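Uncharacterized protein (Nostoc punctiforme, PDB 2QDR) is of unknown function but adopts a double-stranded beta-helix (cupin) fold and has been proposed to be a dioxygenase. Local coordinates at residues Ala111-Phe116 with Ile156-Asn161; Arg32-Leu37 with Asn161-Leu166. One frame throughout, in Å; residues are numbered along the deposited sequence. Where two conformers were deposited one is given.

Interaction 1 of 2, residues Ala111-Phe116 with Ile156-Asn161; sequences ADLEIF and ILWMEN
Glu114 sends its carboxylate across to Asn161, where Glu114 OE2 takes a hydrogen bond from Asn161 ND2 at 2.7 Å. The acceptor uses its anti lone pair and lies close to the amide plane, yet carboxylate and amide planes stand nearly perpendicular, 89° apart. With CG anti to its carbonyl carbon (chi1 -42°), the extended chain of Glu114 stands off the face that also carries Met159 and leans toward Asn161. The group is buried but well supplied: Tyr134 OH bonds OE1, while Arg211 and Arg284 form salt bridges to OE2. Asn161 OD1 turns to Arg284 as well, so the amide is held at both ends.

Beneath these side chains the backbones pair antiparallel. Glu114 and Met159 exchange both bonds of a hydrogen-bonded pair, Glu114 N to Met159 O and Met159 N to Glu114 O, both 3.0 Å, and Asn161 N reaches Asp112 O at 2.9 Å. Met159, a selenomethionine, bends at chi3 and brings CE to 3.6 Å from Glu114 CB. On the opposite face of the sheet Leu113 CD1 sits over the Trp158 indole in a CH-pi contact, 3.8 Å from the centroid of the five-membered ring. Strand 133-137 flanks 113-117 and strand 92-98 flanks 154-160, which makes this an interior pairing in the antiparallel sheet of a cupin-type double-stranded beta-helix.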
ATOM      1  N   ALA A 111      -0.347 -36.837  25.812  1.00 60.05           N
ATOM      2  CA  ALA A 111       0.250 -35.504  25.778  1.00 60.53           C
ATOM      3  C   ALA A 111       0.265 -34.952  24.370  1.00 60.37           C
ATOM      4  O   ALA A 111       0.177 -35.710  23.400  1.00 60.52           O
ATOM      5  CB  ALA A 111       1.661 -35.581  26.305  1.00 61.31           C
ATOM      6  N   ASP A 112       0.367 -33.630  24.265  1.00 60.13           N
ATOM      7  CA  ASP A 112       0.437 -32.972  22.963  1.00 60.61           C
ATOM      8  C   ASP A 112       1.718 -33.454  22.267  1.00 60.43           C
ATOM      9  O   ASP A 112       2.782 -33.508  22.905  1.00 60.55           O
ATOM     10  CB  ASP A 112       0.441 -31.443  23.080  1.00 60.38           C
ATOM     11  CG  ASP A 112      -0.831 -30.882  23.683  1.00 58.81           C
ATOM     12  OD1 ASP A 112      -1.810 -31.631  23.879  1.00 58.40           O
ATOM     13  OD2 ASP A 112      -0.842 -29.670  23.966  1.00 60.03           O
ATOM     14  N   LEU A 113       1.596 -33.819  20.986  1.00 59.04           N
ATOM     15  CA  LEU A 113       2.695 -34.342  20.173  1.00 58.95           C
ATOM     16  C   LEU A 113       2.890 -33.594  18.849  1.00 59.64           C
ATOM     17  O   LEU A 113       1.944 -33.464  18.085  1.00 59.80           O
ATOM     18  CB  LEU A 113       2.429 -35.829  19.891  1.00 58.04           C
ATOM     19  CG  LEU A 113       3.287 -36.636  18.896  1.00 59.31           C
ATOM     20  CD1 LEU A 113       4.790 -36.517  19.146  1.00 62.75           C
ATOM     21  CD2 LEU A 113       2.863 -38.096  18.926  1.00 59.99           C
ATOM     22  N   GLU A 114       4.104 -33.105  18.588  1.00 60.05           N
ATOM     23  CA  GLU A 114       4.400 -32.430  17.329  1.00 61.65           C
ATOM     24  C   GLU A 114       5.380 -33.326  16.599  1.00 61.77           C
ATOM     25  O   GLU A 114       6.252 -33.936  17.220  1.00 60.47           O
ATOM     26  CB  GLU A 114       4.981 -31.047  17.510  1.00 60.70           C
ATOM     27  CG  GLU A 114       4.289 -30.278  18.578  1.00 63.84           C
ATOM     28  CD  GLU A 114       4.544 -28.796  18.507  1.00 62.65           C
ATOM     29  OE1 GLU A 114       4.454 -28.204  17.409  1.00 58.51           O
ATOM     30  OE2 GLU A 114       4.771 -28.217  19.574  1.00 63.42           O
ATOM     31  N   ILE A 115       5.218 -33.388  15.281  1.00 62.15           N
ATOM     32  CA  ILE A 115       6.014 -34.217  14.402  1.00 62.32           C
ATOM     33  C   ILE A 115       6.444 -33.397  13.210  1.00 61.40           C
ATOM     34  O   ILE A 115       5.611 -32.714  12.643  1.00 61.99           O
ATOM     35  CB  ILE A 115       5.143 -35.413  13.939  1.00 61.84           C
ATOM     36  CG1 ILE A 115       4.773 -36.296  15.135  1.00 62.83           C
ATOM     37  CG2 ILE A 115       5.816 -36.279  12.865  1.00 63.18           C
ATOM     38  CD1 ILE A 115       3.871 -37.445  14.783  1.00 64.23           C
ATOM     39  N   PHE A 116       7.724 -33.479  12.842  1.00 60.95           N
ATOM     40  CA  PHE A 116       8.270 -32.785  11.677  1.00 60.37           C
ATOM     41  C   PHE A 116       9.246 -33.734  10.986  1.00 60.05           C
ATOM     42  O   PHE A 116      10.266 -34.088  11.568  1.00 60.54           O
ATOM     43  CB  PHE A 116       8.956 -31.477  12.047  1.00 59.83           C
ATOM     44  CG  PHE A 116       9.452 -30.717  10.850  1.00 59.58           C
ATOM     45  CD1 PHE A 116       8.599 -29.883  10.154  1.00 59.68           C
ATOM     46  CD2 PHE A 116      10.760 -30.856  10.404  1.00 59.69           C
ATOM     47  CE1 PHE A 116       9.038 -29.182   9.038  1.00 60.20           C
ATOM     48  CE2 PHE A 116      11.211 -30.169   9.290  1.00 58.11           C
ATOM     49  CZ  PHE A 116      10.348 -29.319   8.607  1.00 58.75           C
ATOM     50  N   ILE A 156      12.554 -38.101  12.147  1.00 63.82           N
ATOM     51  CA  ILE A 156      11.567 -37.144  12.604  1.00 64.45           C
ATOM     52  C   ILE A 156      11.916 -36.401  13.887  1.00 63.48           C
ATOM     53  O   ILE A 156      12.513 -36.980  14.790  1.00 63.26           O
ATOM     54  CB  ILE A 156      10.253 -37.921  12.974  1.00 64.22           C
ATOM     55  CG1 ILE A 156       9.871 -38.980  11.929  1.00 66.57           C
ATOM     56  CG2 ILE A 156       9.056 -36.977  13.191  1.00 69.44           C
ATOM     57  CD1 ILE A 156       8.628 -39.788  12.280  1.00 67.08           C
ATOM     58  N   LEU A 157      11.527 -35.124  13.966  1.00 63.60           N
ATOM     59  CA  LEU A 157      11.697 -34.343  15.181  1.00 64.61           C
ATOM     60  C   LEU A 157      10.459 -34.705  15.990  1.00 63.95           C
ATOM     61  O   LEU A 157       9.357 -34.290  15.644  1.00 64.17           O
ATOM     62  CB  LEU A 157      11.773 -32.838  14.940  1.00 65.20           C
ATOM     63  CG  LEU A 157      12.978 -32.318  14.155  1.00 69.01           C
ATOM     64  CD1 LEU A 157      12.831 -30.818  13.908  1.00 70.81           C
ATOM     65  CD2 LEU A 157      14.288 -32.620  14.872  1.00 69.96           C
ATOM     66  N   TRP A 158      10.644 -35.520  17.025  1.00 62.88           N
ATOM     67  CA  TRP A 158       9.565 -35.987  17.886  1.00 62.52           C
ATOM     68  C   TRP A 158       9.491 -35.075  19.098  1.00 61.39           C
ATOM     69  O   TRP A 158      10.400 -35.078  19.928  1.00 63.04           O
ATOM     70  CB  TRP A 158       9.845 -37.426  18.293  1.00 63.29           C
ATOM     71  CG  TRP A 158       8.758 -38.109  19.023  1.00 63.27           C
ATOM     72  CD1 TRP A 158       8.560 -38.139  20.374  1.00 64.02           C
ATOM     73  CD2 TRP A 158       7.735 -38.925  18.446  1.00 63.29           C
ATOM     74  NE1 TRP A 158       7.459 -38.913  20.669  1.00 64.74           N
ATOM     75  CE2 TRP A 158       6.938 -39.407  19.502  1.00 65.66           C
ATOM     76  CE3 TRP A 158       7.415 -39.294  17.135  1.00 63.56           C
ATOM     77  CZ2 TRP A 158       5.828 -40.232  19.289  1.00 64.19           C
ATOM     78  CZ3 TRP A 158       6.316 -40.120  16.921  1.00 63.16           C
ATOM     79  CH2 TRP A 158       5.533 -40.573  17.995  1.00 64.03           C
HETATM   80  N   MSE A 159       8.404 -34.317  19.208  1.00 59.48           N
HETATM   81  CA  MSE A 159       8.216 -33.332  20.287  1.00 57.70           C
HETATM   82  C   MSE A 159       7.046 -33.605  21.241  1.00 59.25           C
HETATM   83  O   MSE A 159       5.904 -33.303  20.931  1.00 59.42           O
HETATM   84  CB  MSE A 159       8.051 -31.959  19.625  1.00 57.69           C
HETATM   85  CG  MSE A 159       9.336 -31.460  18.991  1.00 57.49           C
HETATM   86 SE   MSE A 159       9.130 -30.057  17.694  0.75 48.90          SE
HETATM   87  CE  MSE A 159       8.326 -31.064  16.243  1.00 57.12           C
ATOM     88  N   GLU A 160       7.362 -34.158  22.406  1.00 59.99           N
ATOM     89  CA  GLU A 160       6.388 -34.481  23.451  1.00 59.89           C
ATOM     90  C   GLU A 160       6.250 -33.233  24.319  1.00 60.29           C
ATOM     91  O   GLU A 160       7.221 -32.855  24.950  1.00 60.37           O
ATOM     92  CB  GLU A 160       6.876 -35.665  24.267  1.00 59.13           C
ATOM     93  CG  GLU A 160       7.205 -36.915  23.430  1.00 60.74           C
ATOM     94  CD  GLU A 160       7.683 -38.089  24.259  1.00 59.51           C
ATOM     95  OE1 GLU A 160       7.693 -38.012  25.510  1.00 65.59           O
ATOM     96  OE2 GLU A 160       8.060 -39.103  23.651  1.00 60.08           O
ATOM     97  N   ASN A 161       5.071 -32.601  24.364  1.00 60.74           N
ATOM     98  CA  ASN A 161       4.883 -31.332  25.107  1.00 61.43           C
ATOM     99  C   ASN A 161       4.060 -31.311  26.393  1.00 63.57           C
ATOM    100  O   ASN A 161       4.254 -30.418  27.218  1.00 63.93           O
ATOM    101  CB  ASN A 161       4.212 -30.308  24.191  1.00 61.10           C
ATOM    102  CG  ASN A 161       4.967 -30.052  22.912  1.00 58.42           C
ATOM    103  OD1 ASN A 161       6.172 -30.288  22.802  1.00 58.57           O
ATOM    104  ND2 ASN A 161       4.253 -29.527  21.934  1.00 54.89           N
TER

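Interaction 2 of 2, residues Arg32-Leu37 with Asn161-Leu166; sequences RGRMNL and NGSVPL
Asn161 meets the loop 32-37 through its backbone oxygen and its CB. Asn161 O accepts a hydrogen bond from Asn36 ND2 at 2.7 Å, almost straight at hydrogen (171°), with the donor nearly in line with the carbonyl and the acceptor in the plane of the Asn36 amide. The Asn36 side chain starts toward the other loop; CG lies anti to its own carbonyl carbon (chi1 -71°), and chi2 of -56° turns ND2 to that oxygen. On the side chain of Asn161, CB rests 3.3 Å from Arg34 O and 3.8 Å from Met35 O, so two successive carbonyls of the first loop lie against one methylene. An alanine in place of Asn36 would remove the amide and would probably leave Asn161 O without this donor, and the two loops joined mainly by backbone-to-CB contacts.

Gly162 comes next, its O 3.7 Å from Asn36 ND2, a distance of proximity alone. Here the N-terminal stretch leading into strand 41-42 runs past the exit of strand 154-160 of the double-stranded beta-helix, with Met35 and Leu37 also against Arg284 of strand 279-285.

At Ser163 the arginine arrives: the chain of Arg34, bent at chi2 and chi3, carries NH1 to 4.1 Å from Ser163 OG, mere proximity and doubtful, since the serine has two conformers. In that same conformer the hydroxyl has weak hydrogen bonds to Ala21 O and Ile20 O. Arg34 NH2 makes a long, weak ion pair with Asp112, whose OD1 takes its firmer bond from Ala139 N.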
ATOM      1  N   ARG A  32      -0.667 -21.465  28.812  1.00 66.86           N
ATOM      2  CA  ARG A  32      -1.720 -21.848  27.865  1.00 67.47           C
ATOM      3  C   ARG A  32      -1.102 -22.405  26.579  1.00 67.04           C
ATOM      4  O   ARG A  32      -1.751 -23.180  25.865  1.00 67.28           O
ATOM      5  CB  ARG A  32      -2.610 -20.650  27.516  1.00 68.03           C
ATOM      6  CG  ARG A  32      -3.324 -19.994  28.698  1.00 69.69           C
ATOM      7  CD  ARG A  32      -3.951 -18.666  28.317  1.00 69.95           C
ATOM      8  NE  ARG A  32      -5.067 -18.758  27.382  1.00 74.22           N
ATOM      9  CZ  ARG A  32      -5.726 -17.710  26.873  1.00 76.04           C
ATOM     10  NH1 ARG A  32      -5.379 -16.453  27.168  1.00 78.06           N
ATOM     11  NH2 ARG A  32      -6.740 -17.918  26.038  1.00 75.32           N
ATOM     12  N   GLY A  33       0.131 -21.979  26.279  1.00 66.65           N
ATOM     13  CA  GLY A  33       0.886 -22.451  25.123  1.00 66.87           C
ATOM     14  C   GLY A  33       1.106 -23.956  25.149  1.00 66.72           C
ATOM     15  O   GLY A  33       1.214 -24.555  24.085  1.00 66.68           O
ATOM     16  N   ARG A  34       1.213 -24.545  26.353  1.00 66.67           N
ATOM     17  CA  ARG A  34       1.361 -25.997  26.551  1.00 66.91           C
ATOM     18  C   ARG A  34       2.591 -26.615  25.857  1.00 65.22           C
ATOM     19  O   ARG A  34       2.592 -27.796  25.527  1.00 65.97           O
ATOM     20  CB  ARG A  34       0.055 -26.669  26.045  1.00 68.19           C
ATOM     21  CG  ARG A  34      -1.295 -26.252  26.727  1.00 68.95           C
ATOM     22  CD  ARG A  34      -1.705 -27.184  27.852  1.00 74.41           C
ATOM     23  NE  ARG A  34      -1.921 -28.537  27.315  1.00 79.33           N
ATOM     24  CZ  ARG A  34      -2.208 -29.635  28.022  1.00 79.55           C
ATOM     25  NH1 ARG A  34      -2.352 -29.603  29.353  1.00 80.04           N
ATOM     26  NH2 ARG A  34      -2.359 -30.797  27.376  1.00 77.46           N
HETATM   27  N   MSE A  35       3.640 -25.819  25.676  1.00 63.81           N
HETATM   28  CA  MSE A  35       4.857 -26.237  24.977  1.00 62.29           C
HETATM   29  C   MSE A  35       5.871 -26.807  25.972  1.00 61.74           C
HETATM   30  O   MSE A  35       6.558 -27.786  25.675  1.00 62.02           O
HETATM   31  CB  MSE A  35       5.430 -25.019  24.241  1.00 62.05           C
HETATM   32  CG  MSE A  35       5.875 -25.312  22.857  1.00 62.35           C
HETATM   33 SE   MSE A  35       6.548 -23.741  21.924  0.75 61.63          SE
HETATM   34  CE  MSE A  35       5.732 -24.002  20.340  1.00 64.37           C
ATOM     35  N   ASN A  36       5.966 -26.175  27.141  1.00 60.95           N
ATOM     36  CA  ASN A  36       6.881 -26.574  28.211  1.00 61.56           C
ATOM     37  C   ASN A  36       8.377 -26.518  27.835  1.00 60.99           C
ATOM     38  O   ASN A  36       9.157 -27.358  28.242  1.00 61.67           O
ATOM     39  CB  ASN A  36       6.462 -27.950  28.818  1.00 61.88           C
ATOM     40  CG  ASN A  36       5.181 -27.868  29.653  1.00 62.08           C
ATOM     41  OD1 ASN A  36       5.093 -27.086  30.608  1.00 65.07           O
ATOM     42  ND2 ASN A  36       4.224 -28.733  29.349  1.00 63.43           N
ATOM     43  N   LEU A  37       8.767 -25.491  27.070  1.00 60.49           N
ATOM     44  CA  LEU A  37      10.185 -25.273  26.682  1.00 60.19           C
ATOM     45  C   LEU A  37      11.059 -24.729  27.816  1.00 59.99           C
ATOM     46  O   LEU A  37      12.284 -24.676  27.679  1.00 60.64           O
ATOM     47  CB  LEU A  37      10.314 -24.305  25.501  1.00 59.91           C
ATOM     48  CG  LEU A  37       9.878 -24.759  24.119  1.00 63.69           C
ATOM     49  CD1 LEU A  37       9.994 -23.591  23.148  1.00 67.24           C
ATOM     50  CD2 LEU A  37      10.712 -25.948  23.630  1.00 64.32           C
ATOM     51  N   ASN A 161       5.071 -32.601  24.364  1.00 60.74           N
ATOM     52  CA  ASN A 161       4.883 -31.332  25.107  1.00 61.43           C
ATOM     53  C   ASN A 161       4.060 -31.311  26.393  1.00 63.57           C
ATOM     54  O   ASN A 161       4.254 -30.418  27.218  1.00 63.93           O
ATOM     55  CB  ASN A 161       4.212 -30.308  24.191  1.00 61.10           C
ATOM     56  CG  ASN A 161       4.967 -30.052  22.912  1.00 58.42           C
ATOM     57  OD1 ASN A 161       6.172 -30.288  22.802  1.00 58.57           O
ATOM     58  ND2 ASN A 161       4.253 -29.527  21.934  1.00 54.89           N
ATOM     59  N   GLY A 162       3.115 -32.236  26.536  1.00 66.30           N
ATOM     60  CA  GLY A 162       2.235 -32.318  27.712  1.00 67.32           C
ATOM     61  C   GLY A 162       2.888 -32.256  29.083  1.00 68.45           C
ATOM     62  O   GLY A 162       4.102 -32.471  29.228  1.00 68.77           O
ATOM     63  N   SER A 163       2.068 -31.970  30.095  1.00 68.85           N
ATOM     64  CA  SER A 163       2.528 -31.863  31.477  0.50 68.73           C
ATOM     65  C   SER A 163       3.002 -33.204  32.039  1.00 68.08           C
ATOM     66  O   SER A 163       3.919 -33.243  32.851  1.00 68.14           O
ATOM     67  CB  SER A 163       1.393 -31.324  32.337  0.50 69.14           C
ATOM     68  OG  SER A 163       0.876 -30.142  31.758  0.50 69.10           O
ATOM     69  N   VAL A 164       2.334 -34.291  31.628  1.00 66.69           N
ATOM     70  CA  VAL A 164       2.683 -35.639  32.064  1.00 65.37           C
ATOM     71  C   VAL A 164       3.526 -36.229  30.929  1.00 64.39           C
ATOM     72  O   VAL A 164       3.491 -35.712  29.815  1.00 63.72           O
ATOM     73  CB  VAL A 164       1.454 -36.509  32.318  1.00 65.33           C
ATOM     74  N   PRO A 165       4.316 -37.283  31.204  1.00 63.43           N
ATOM     75  CA  PRO A 165       5.107 -37.891  30.110  1.00 62.37           C
ATOM     76  C   PRO A 165       4.163 -38.565  29.107  1.00 62.36           C
ATOM     77  O   PRO A 165       3.138 -39.128  29.513  1.00 63.58           O
ATOM     78  CB  PRO A 165       6.014 -38.896  30.817  1.00 62.18           C
ATOM     79  CG  PRO A 165       5.443 -39.083  32.183  1.00 61.69           C
ATOM     80  CD  PRO A 165       4.533 -37.943  32.503  1.00 62.34           C
ATOM     81  N   LEU A 166       4.496 -38.496  27.821  1.00 62.60           N
ATOM     82  CA  LEU A 166       3.639 -39.052  26.766  1.00 61.95           C
ATOM     83  C   LEU A 166       3.548 -40.582  26.832  1.00 62.08           C
ATOM     84  O   LEU A 166       4.547 -41.270  27.060  1.00 62.38           O
ATOM     85  CB  LEU A 166       4.100 -38.553  25.379  1.00 61.94           C
ATOM     86  CG  LEU A 166       3.226 -38.924  24.154  1.00 62.47           C
ATOM     87  CD1 LEU A 166       3.392 -37.938  22.996  1.00 63.66           C
ATOM     88  CD2 LEU A 166       3.429 -40.384  23.674  1.00 65.11           C
TER

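In the fold
Interaction 1 lies in the buried interior, its centre about 7 Å from that of the chain, whereas interaction 2 is partly buried and about 12 Å out. The first joins two strands of one sheet by repeated backbone bonds and apolar side chains on both faces, one of which also carries the buried carboxylate network of Glu114; the second joins two irregular loops by one side-chain-to-backbone bond and has much less buried surface. Asn161 belongs to both, closing the strand pairing and opening the loop. Elsewhere the two also touch, with Leu166 CD1 packed on Leu113 CB at 3.9 Å. In sequence, both strands of interaction 1 fall between the loops that interaction 2 brings together.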